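PDB 2X4G: nucleoside-diphosphate-sugar epimerase from Pseudomonas aeruginosa, which probably binds a nicotinamide dinucleotide in a Rossmann-type domain and acts on nucleotide-linked sugars, although its exact substrate and reaction are not established. Local coordinates for residues Y16-A21 against H38-I43; A29-R34 against A54-E59; H208-Q213 against V299-Q304; Q213-D218 against G243-M248. All blocks are in the same frame, centred on the assembly; numbering follows the deposited sequence.

How the contacts relate
Contact 1 lies within the first beta-alpha-beta unit, and contact 2 ties that unit's helix to the connection that follows it; their centres lie 7 Å apart. In contact 1 two parallel strands pair in the buried core through backbone bonds and aliphatic side chains. Contact 2, partly buried, adds arginine-tyrosine and arginine-carbonyl bonds at its rim. The centres of contacts 3 and 4, which share Q213, lie about 28 to 35 Å from those of contacts 1 and 2. Contact 4 is an antiparallel pairing in the same large sheet as contact 1, reinforced by an asparagine pair. Contact 3 is a surface contact without hydrogen bonds of its own, bringing a late loop against the chain just before that pairing.

Contact 1: Y16-A21 against H38-I43; sequences YAVLGA and HDLVLI
The first beta-alpha-beta unit of the Rossmann fold brings Y16, A17, V18 and L19 of strand 15-19 beside L40, V41, L42 and I43 of strand 39-44, with helix 24-35 as the crossover. Pairing is parallel. Y16 N donates to D39 O, Y16 O accepts from V41 N at 2.9 Å in an almost straight bond (175° at the hydrogen), and V18 uses its N and O toward V41 O and I43 N in turn. The side chains alternate between two faces. A17, L19, V41 and I43 share one, where L19 CD1 meets I43 CD1 at 3.7 Å. Y16, V18, L40 and L42 share the other, which I33 of helix 24-35 partly covers; here V18 CG2 reaches L40 CD1 at 4.0 Å. At the start of the pairing, Y16 and H38 form a T-shaped stack. With CG of Y16 beside its backbone N (chi1 -63°), the CE1 edge of the ring points at the imidazole face, planes 85° apart, and CE1 lies 3.5 Å from ND1 of H38. The Y16 hydroxyl is hydrogen-bonded to OE2 of E231. Beyond the strand the chain turns at G20, whose phi is positive, and A21 CB falls 3.7 Å from L42 CD2. A strand running into a glycine-containing turn beside a parallel neighbour is characteristic of dinucleotide-binding Rossmann domains.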
# COMPACT_ATOMS: atom_id res chain seq x y z
N TYR A 16 23.48 1.19 -34.06
CA TYR A 16 23.18 1.39 -32.64
C TYR A 16 22.01 0.52 -32.22
O TYR A 16 21.06 0.36 -32.99
CB TYR A 16 22.86 2.85 -32.31
CG TYR A 16 24.00 3.84 -32.54
CD1 TYR A 16 23.86 4.86 -33.46
CD2 TYR A 16 25.19 3.76 -31.83
CE1 TYR A 16 24.87 5.77 -33.68
CE2 TYR A 16 26.21 4.68 -32.05
CZ TYR A 16 26.02 5.67 -32.98
OH TYR A 16 26.98 6.61 -33.26
N ALA A 17 22.08 -0.04 -31.01
CA ALA A 17 21.06 -0.93 -30.49
C ALA A 17 20.30 -0.27 -29.35
O ALA A 17 20.83 0.61 -28.70
CB ALA A 17 21.69 -2.23 -29.99
N VAL A 18 19.07 -0.73 -29.11
CA VAL A 18 18.24 -0.26 -28.01
C VAL A 18 17.61 -1.46 -27.31
O VAL A 18 16.98 -2.28 -27.96
CB VAL A 18 17.06 0.60 -28.52
CG1 VAL A 18 16.30 1.22 -27.35
CG2 VAL A 18 17.55 1.68 -29.47
N LEU A 19 17.80 -1.58 -25.99
CA LEU A 19 17.03 -2.53 -25.18
C LEU A 19 15.89 -1.77 -24.58
O LEU A 19 16.09 -0.65 -24.11
CB LEU A 19 17.86 -3.12 -24.05
CG LEU A 19 18.89 -4.13 -24.55
CD1 LEU A 19 20.15 -3.39 -25.05
CD2 LEU A 19 19.22 -5.17 -23.50
N GLY A 20 14.71 -2.38 -24.55
CA GLY A 20 13.52 -1.75 -23.99
C GLY A 20 12.88 -0.80 -24.98
O GLY A 20 12.27 0.18 -24.58
N ALA A 21 13.00 -1.14 -26.26
CA ALA A 21 12.48 -0.33 -27.36
C ALA A 21 10.97 -0.20 -27.42
O ALA A 21 10.46 0.69 -28.08
CB ALA A 21 12.97 -0.89 -28.66
N HIS A 38 21.12 5.97 -39.12
CA HIS A 38 21.93 4.86 -38.67
C HIS A 38 21.18 3.54 -38.83
O HIS A 38 19.98 3.52 -39.06
CB HIS A 38 22.36 5.10 -37.23
CG HIS A 38 23.09 6.39 -37.07
ND1 HIS A 38 22.79 7.31 -36.09
CD2 HIS A 38 24.09 6.94 -37.80
CE1 HIS A 38 23.58 8.36 -36.21
NE2 HIS A 38 24.37 8.16 -37.25
N ASP A 39 21.92 2.44 -38.76
CA ASP A 39 21.32 1.12 -38.75
C ASP A 39 20.85 0.85 -37.33
O ASP A 39 21.60 1.03 -36.38
CB ASP A 39 22.33 0.06 -39.20
CG ASP A 39 22.53 0.04 -40.71
OD1 ASP A 39 23.60 -0.46 -41.13
OD2 ASP A 39 21.63 0.50 -41.48
N LEU A 40 19.60 0.43 -37.20
CA LEU A 40 18.98 0.26 -35.90
C LEU A 40 18.91 -1.20 -35.56
O LEU A 40 18.41 -2.01 -36.36
CB LEU A 40 17.58 0.82 -35.93
CG LEU A 40 16.68 0.58 -34.74
CD1 LEU A 40 17.31 1.13 -33.46
CD2 LEU A 40 15.31 1.22 -35.06
N VAL A 41 19.41 -1.54 -34.38
CA VAL A 41 19.21 -2.87 -33.83
C VAL A 41 18.33 -2.76 -32.59
O VAL A 41 18.50 -1.85 -31.78
CB VAL A 41 20.56 -3.56 -33.49
CG1 VAL A 41 20.33 -4.87 -32.76
CG2 VAL A 41 21.39 -3.77 -34.77
N LEU A 42 17.37 -3.67 -32.46
CA LEU A 42 16.50 -3.74 -31.30
C LEU A 42 16.72 -5.08 -30.58
O LEU A 42 16.45 -6.15 -31.14
CB LEU A 42 15.03 -3.65 -31.71
CG LEU A 42 14.62 -2.43 -32.51
CD1 LEU A 42 13.12 -2.46 -32.79
CD2 LEU A 42 15.04 -1.17 -31.77
N ILE A 43 17.25 -5.01 -29.36
CA ILE A 43 17.43 -6.19 -28.54
C ILE A 43 16.19 -6.32 -27.66
O ILE A 43 15.94 -5.46 -26.85
CB ILE A 43 18.71 -6.10 -27.69
CG1 ILE A 43 19.95 -5.95 -28.60
CG2 ILE A 43 18.88 -7.34 -26.82
CD1 ILE A 43 21.20 -5.55 -27.84

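Contact 2: A29-R34 against A54-E59; sequences AARAIR and AYLEPE
R31 and Y55 meet almost at a right angle where helix 24-35, the first crossover helix of the Rossmann unit, faces the short 3-10 turn that precedes strand 59-62. The arginine reaches the phenol oxygen with one side of its guanidinium: NE of R31 donates to OH of Y55 at 3.0 Å in a bent bond, and NH2 adds a weak one to the same oxygen. The guanidinium and ring planes stand 50° apart. With chi1 at 74°, CG of Y55 lies between its own backbone N and carbonyl carbon, and the hydroxyl comes to the helix, where it is also hydrogen-bonded to NE2 of H27, its strongest polar partner. Between the two arginines, L56 lies against the helix surface and divides its branches. CD1 packs on A30 CB at 3.8 Å, and CD2 lies along R34 CG at 4.0 Å; L56 also touches L40 of the central sheet. R34 and L56 run past each other in opposite directions. The arginine leaves the helix with CG anti to its N, then bends at both of the next two torsions, turning its head to the turn. There NE of R34 donates to L56 O at 3.1 Å, arriving in the carbonyl plane, while the oxygen sits 27° out of the guanidinium plane.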
# COMPACT_ATOMS: atom_id res chain seq x y z
N ALA A 29 13.95 6.60 -28.67
CA ALA A 29 15.38 6.48 -28.98
C ALA A 29 15.51 5.77 -30.32
O ALA A 29 16.22 6.24 -31.20
CB ALA A 29 16.12 5.72 -27.91
N ALA A 30 14.80 4.66 -30.49
CA ALA A 30 14.85 3.88 -31.71
C ALA A 30 14.57 4.76 -32.94
O ALA A 30 15.37 4.80 -33.88
CB ALA A 30 13.87 2.74 -31.65
N ARG A 31 13.47 5.49 -32.89
CA ARG A 31 13.13 6.46 -33.92
C ARG A 31 14.21 7.49 -34.23
O ARG A 31 14.40 7.88 -35.37
CB ARG A 31 11.91 7.24 -33.47
CG ARG A 31 10.64 6.48 -33.48
CD ARG A 31 9.55 7.37 -32.94
NE ARG A 31 8.33 7.00 -33.60
CZ ARG A 31 7.67 7.72 -34.49
NH1 ARG A 31 8.03 8.94 -34.79
NH2 ARG A 31 6.60 7.20 -35.05
N ALA A 32 14.86 7.99 -33.19
CA ALA A 32 15.89 8.99 -33.35
C ALA A 32 17.08 8.40 -34.09
O ALA A 32 17.71 9.10 -34.88
CB ALA A 32 16.31 9.53 -31.98
N ILE A 33 17.38 7.13 -33.82
CA ILE A 33 18.45 6.40 -34.49
C ILE A 33 18.09 6.21 -35.95
O ILE A 33 18.92 6.34 -36.81
CB ILE A 33 18.68 5.02 -33.86
CG1 ILE A 33 19.23 5.14 -32.42
CG2 ILE A 33 19.63 4.20 -34.68
CD1 ILE A 33 19.08 3.86 -31.57
N ARG A 34 16.84 5.90 -36.22
CA ARG A 34 16.36 5.81 -37.59
C ARG A 34 16.39 7.19 -38.26
O ARG A 34 16.87 7.31 -39.38
CB ARG A 34 14.95 5.22 -37.61
CG ARG A 34 14.23 5.20 -38.97
CD ARG A 34 15.10 4.63 -40.08
NE ARG A 34 15.59 3.29 -39.78
CZ ARG A 34 16.78 2.82 -40.16
NH1 ARG A 34 17.64 3.61 -40.85
NH2 ARG A 34 17.12 1.55 -39.83
N ALA A 54 8.30 -2.59 -36.44
CA ALA A 54 8.68 -3.09 -37.76
C ALA A 54 8.80 -1.97 -38.81
O ALA A 54 9.66 -2.02 -39.67
CB ALA A 54 7.70 -4.18 -38.23
N TYR A 55 7.94 -0.96 -38.72
CA TYR A 55 7.99 0.19 -39.63
C TYR A 55 9.37 0.88 -39.69
O TYR A 55 9.73 1.45 -40.72
CB TYR A 55 6.88 1.21 -39.30
CG TYR A 55 7.12 2.03 -38.04
CD1 TYR A 55 6.90 1.49 -36.77
CD2 TYR A 55 7.55 3.35 -38.12
CE1 TYR A 55 7.11 2.23 -35.63
CE2 TYR A 55 7.78 4.10 -36.96
CZ TYR A 55 7.55 3.53 -35.72
OH TYR A 55 7.77 4.25 -34.57
N LEU A 56 10.15 0.79 -38.61
CA LEU A 56 11.52 1.32 -38.62
C LEU A 56 12.50 0.46 -39.42
O LEU A 56 13.67 0.84 -39.60
CB LEU A 56 12.06 1.51 -37.18
CG LEU A 56 11.27 2.45 -36.24
CD1 LEU A 56 11.89 2.46 -34.86
CD2 LEU A 56 11.20 3.85 -36.79
N GLU A 57 12.02 -0.68 -39.92
CA GLU A 57 12.85 -1.66 -40.62
C GLU A 57 14.06 -1.99 -39.80
O GLU A 57 15.18 -1.86 -40.28
CB GLU A 57 13.27 -1.15 -42.00
CG GLU A 57 12.09 -1.08 -42.99
CD GLU A 57 12.50 -0.56 -44.36
OE1 GLU A 57 13.55 -1.01 -44.86
OE2 GLU A 57 11.77 0.28 -44.94
N PRO A 58 13.84 -2.42 -38.54
CA PRO A 58 14.90 -2.70 -37.60
C PRO A 58 15.49 -4.05 -37.84
O PRO A 58 14.86 -4.88 -38.49
CB PRO A 58 14.17 -2.73 -36.26
CG PRO A 58 12.84 -3.31 -36.59
CD PRO A 58 12.53 -2.84 -38.01
N GLU A 59 16.68 -4.27 -37.31
CA GLU A 59 17.23 -5.62 -37.21
C GLU A 59 16.93 -6.03 -35.76
O GLU A 59 17.22 -5.28 -34.84
CB GLU A 59 18.73 -5.60 -37.53
CG GLU A 59 19.52 -6.83 -37.12
CD GLU A 59 21.01 -6.73 -37.45
OE1 GLU A 59 21.50 -5.66 -37.88
OE2 GLU A 59 21.71 -7.74 -37.25

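Contact 3: H208-Q213 against V299-Q304; sequences HYVAGQ and VMAGGQ
V210 and A301 provide the apolar part of this surface contact. The CG1 branch of V210, set anti to its backbone N (chi1 161°), points at A301 CB from 3.4 Å, so that one methyl of the valine meets the single methyl of the alanine. V210 also packs on M267 of the short parallel neighbour strand 265-267 and on L278 of the second subunit, which places the valine at the dimer contact. The loop 299-304 belongs to the connection between helices 269-280 and 309-315, and its part from A301 to Q304 runs 6° from the direction of V210 to Q213. The late loop thus lies alongside the link that leads from strand 208-210 into strand 213-218 of the main sheet of the Rossmann-type fold, yet without forming a strand pairing with it. Backbone proximity makes up the rest: G212 faces A301, their CA atoms 4.8 Å apart, and Q213 lies level with Q304. G303 and Q304 find polar partners in residues 131-133. G303 O accepts from NH1 of R132, and the side-chain amide of Q304 is held at both ends, its OE1 receiving H133 N and its NE2 donating to P131 O.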
# COMPACT_ATOMS: atom_id res chain seq x y z
N HIS A 208 -7.67 15.66 -7.64
CA HIS A 208 -6.78 16.56 -6.87
C HIS A 208 -5.31 16.27 -7.19
O HIS A 208 -4.98 15.20 -7.71
CB HIS A 208 -6.98 16.37 -5.35
CG HIS A 208 -8.35 16.73 -4.86
ND1 HIS A 208 -8.71 18.01 -4.50
CD2 HIS A 208 -9.44 15.96 -4.64
CE1 HIS A 208 -9.97 18.02 -4.10
NE2 HIS A 208 -10.44 16.79 -4.18
N TYR A 209 -4.44 17.22 -6.86
CA TYR A 209 -2.98 17.08 -7.01
C TYR A 209 -2.30 17.58 -5.74
O TYR A 209 -2.91 18.31 -4.96
CB TYR A 209 -2.47 17.92 -8.19
CG TYR A 209 -2.53 19.41 -7.91
CD1 TYR A 209 -3.69 20.13 -8.13
CD2 TYR A 209 -1.42 20.09 -7.41
CE1 TYR A 209 -3.76 21.50 -7.87
CE2 TYR A 209 -1.48 21.47 -7.13
CZ TYR A 209 -2.66 22.16 -7.37
OH TYR A 209 -2.75 23.52 -7.10
N VAL A 210 -1.03 17.23 -5.57
CA VAL A 210 -0.22 17.72 -4.46
C VAL A 210 0.89 18.65 -4.97
O VAL A 210 1.60 18.33 -5.91
CB VAL A 210 0.42 16.55 -3.68
CG1 VAL A 210 1.60 17.02 -2.84
CG2 VAL A 210 -0.63 15.90 -2.79
N ALA A 211 1.06 19.80 -4.30
CA ALA A 211 2.05 20.81 -4.71
C ALA A 211 3.42 20.19 -4.92
O ALA A 211 3.84 19.29 -4.17
CB ALA A 211 2.13 21.95 -3.67
N GLY A 212 4.13 20.66 -5.94
CA GLY A 212 5.44 20.10 -6.26
C GLY A 212 6.06 20.66 -7.53
O GLY A 212 5.37 21.14 -8.43
N GLN A 213 7.38 20.58 -7.59
CA GLN A 213 8.12 21.10 -8.72
C GLN A 213 8.52 19.91 -9.56
O GLN A 213 8.87 18.88 -9.03
CB GLN A 213 9.37 21.84 -8.24
CG GLN A 213 9.13 22.82 -7.12
CD GLN A 213 10.31 23.74 -6.92
OE1 GLN A 213 10.19 24.98 -7.04
NE2 GLN A 213 11.48 23.15 -6.66
N VAL A 299 7.09 10.97 -2.31
CA VAL A 299 7.82 11.27 -3.56
C VAL A 299 6.80 11.46 -4.72
O VAL A 299 7.19 11.67 -5.89
CB VAL A 299 8.87 10.17 -3.88
CG1 VAL A 299 9.80 9.94 -2.68
CG2 VAL A 299 8.19 8.88 -4.31
N MET A 300 5.51 11.40 -4.37
CA MET A 300 4.37 11.77 -5.25
C MET A 300 4.34 13.29 -5.61
O MET A 300 3.64 13.74 -6.54
CB MET A 300 3.05 11.35 -4.57
CG MET A 300 2.80 9.82 -4.47
SD MET A 300 3.99 8.84 -3.51
CE MET A 300 5.13 8.31 -4.81
N ALA A 301 5.09 14.07 -4.84
CA ALA A 301 5.46 15.44 -5.17
C ALA A 301 6.80 15.73 -4.47
O ALA A 301 6.93 16.69 -3.70
CB ALA A 301 4.37 16.41 -4.72
N GLY A 302 7.77 14.86 -4.73
CA GLY A 302 9.13 15.04 -4.24
C GLY A 302 10.13 15.28 -5.36
O GLY A 302 11.31 15.02 -5.19
N GLY A 303 9.67 15.78 -6.51
CA GLY A 303 10.55 16.04 -7.64
C GLY A 303 11.14 17.43 -7.54
O GLY A 303 10.69 18.21 -6.69
N GLN A 304 12.12 17.75 -8.38
CA GLN A 304 12.65 19.12 -8.48
C GLN A 304 12.79 19.61 -9.92
O GLN A 304 12.64 18.85 -10.87
CB GLN A 304 14.00 19.25 -7.77
CG GLN A 304 15.10 18.36 -8.32
CD GLN A 304 16.39 18.50 -7.53
OE1 GLN A 304 16.67 19.56 -6.97
NE2 GLN A 304 17.17 17.43 -7.47

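Contact 4: Q213-D218 against G243-M248; sequences QRNVID and GHNLEM
G243 and N215 open the contact: the backbone N of G243 donates to OD1 of N215 at 3.0 Å, arriving in the amide plane on a lone pair of the oxygen. H244 follows with a pair of backbone bonds to V216, its N reaching V216 O at 2.8 Å, while its O takes V216 N. N245 comes opposite N215. ND2 of N215 donates to OD1 of N245 at 2.9 Å, but from 66° above that amide's plane, the two amides being inclined by 65°. With CG anti to its backbone N, N215 can thus use both amide ends, OD1 for G243 and ND2 for N245, whose OD1 also accepts L306 N. L246 pairs with R214 through a second couple of backbone bonds, and its CD2 meets V216 CG2 at 4.1 Å, on a face that L323 and L251 cover. E247 sits at the N-cap position of helix 248-259, level with Q213. Finally M248, bent at chi2 and chi3, brings CE to the R214 side chain, 3.6 Å from CD of R214 and at the edge of the guanidinium, whose NH1 bonds Y128 OH. Strands 213-218 and 238-247, joined through helix 219-232, which D218 caps, pair antiparallel, and both also pair with strand 176-185 in the mixed sheet of this epimerase-family Rossmann fold.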
# COMPACT_ATOMS: atom_id res chain seq x y z
N GLN A 213 7.38 20.58 -7.59
CA GLN A 213 8.12 21.10 -8.72
C GLN A 213 8.52 19.91 -9.56
O GLN A 213 8.87 18.88 -9.03
CB GLN A 213 9.37 21.84 -8.24
CG GLN A 213 9.13 22.82 -7.12
CD GLN A 213 10.31 23.74 -6.92
OE1 GLN A 213 10.19 24.98 -7.04
NE2 GLN A 213 11.48 23.15 -6.66
N ARG A 214 8.50 20.07 -10.88
CA ARG A 214 8.80 18.96 -11.78
C ARG A 214 9.32 19.45 -13.12
O ARG A 214 8.90 20.49 -13.58
CB ARG A 214 7.54 18.15 -12.01
CG ARG A 214 7.80 16.80 -12.64
CD ARG A 214 6.57 15.92 -12.63
NE ARG A 214 6.24 15.49 -11.28
CZ ARG A 214 6.86 14.51 -10.62
NH1 ARG A 214 7.88 13.86 -11.18
NH2 ARG A 214 6.47 14.20 -9.39
N ASN A 215 10.22 18.69 -13.72
CA ASN A 215 10.63 18.92 -15.11
C ASN A 215 10.03 17.88 -16.03
O ASN A 215 10.21 16.66 -15.82
CB ASN A 215 12.14 18.91 -15.28
CG ASN A 215 12.58 19.38 -16.68
OD1 ASN A 215 12.80 18.57 -17.57
ND2 ASN A 215 12.68 20.70 -16.86
N VAL A 216 9.33 18.38 -17.04
CA VAL A 216 8.64 17.57 -18.03
C VAL A 216 9.36 17.71 -19.36
O VAL A 216 9.83 18.79 -19.69
CB VAL A 216 7.19 18.05 -18.16
CG1 VAL A 216 6.54 17.54 -19.45
CG2 VAL A 216 6.41 17.59 -16.97
N ILE A 217 9.47 16.61 -20.12
CA ILE A 217 10.16 16.62 -21.41
C ILE A 217 9.38 15.85 -22.46
O ILE A 217 8.75 14.83 -22.18
CB ILE A 217 11.62 16.07 -21.35
CG1 ILE A 217 12.36 16.41 -22.66
CG2 ILE A 217 11.63 14.58 -21.07
CD1 ILE A 217 13.59 15.66 -22.92
N ASP A 218 9.42 16.38 -23.68
CA ASP A 218 8.71 15.83 -24.80
C ASP A 218 9.39 14.49 -25.19
O ASP A 218 10.61 14.38 -25.19
CB ASP A 218 8.72 16.88 -25.92
CG ASP A 218 8.12 16.39 -27.24
OD1 ASP A 218 6.93 16.66 -27.47
OD2 ASP A 218 8.86 15.80 -28.08
N GLY A 243 13.11 19.67 -20.30
CA GLY A 243 12.08 20.26 -21.16
C GLY A 243 11.60 21.54 -20.53
O GLY A 243 12.16 22.60 -20.80
N HIS A 244 10.57 21.44 -19.69
CA HIS A 244 10.00 22.61 -19.00
C HIS A 244 9.96 22.37 -17.51
O HIS A 244 9.50 21.31 -17.07
CB HIS A 244 8.59 22.91 -19.50
CG HIS A 244 8.51 23.14 -20.97
ND1 HIS A 244 7.94 22.23 -21.84
CD2 HIS A 244 8.97 24.16 -21.74
CE1 HIS A 244 8.04 22.68 -23.07
NE2 HIS A 244 8.66 23.85 -23.04
N ASN A 245 10.46 23.34 -16.74
CA ASN A 245 10.26 23.33 -15.30
C ASN A 245 8.87 23.86 -14.99
O ASN A 245 8.46 24.87 -15.51
CB ASN A 245 11.31 24.16 -14.60
CG ASN A 245 12.66 23.54 -14.69
OD1 ASN A 245 12.84 22.36 -14.48
ND2 ASN A 245 13.62 24.34 -15.01
N LEU A 246 8.15 23.15 -14.15
CA LEU A 246 6.71 23.26 -14.09
C LEU A 246 6.20 23.01 -12.69
O LEU A 246 6.57 22.03 -12.06
CB LEU A 246 6.14 22.17 -15.00
CG LEU A 246 5.06 22.54 -15.99
CD1 LEU A 246 5.39 23.85 -16.68
CD2 LEU A 246 4.96 21.43 -16.98
N GLU A 247 5.34 23.88 -12.19
CA GLU A 247 4.58 23.55 -10.99
C GLU A 247 3.53 22.48 -11.36
O GLU A 247 2.97 22.48 -12.46
CB GLU A 247 3.91 24.82 -10.43
CG GLU A 247 4.87 25.86 -9.81
CD GLU A 247 5.39 25.45 -8.44
OE1 GLU A 247 5.03 24.35 -7.98
OE2 GLU A 247 6.16 26.22 -7.81
N MET A 248 3.28 21.56 -10.44
CA MET A 248 2.24 20.56 -10.63
C MET A 248 0.87 21.17 -10.77
O MET A 248 -0.00 20.59 -11.42
CB MET A 248 2.22 19.54 -9.48
CG MET A 248 3.21 18.40 -9.64
SD MET A 248 2.66 17.20 -10.89
CE MET A 248 3.58 17.81 -12.28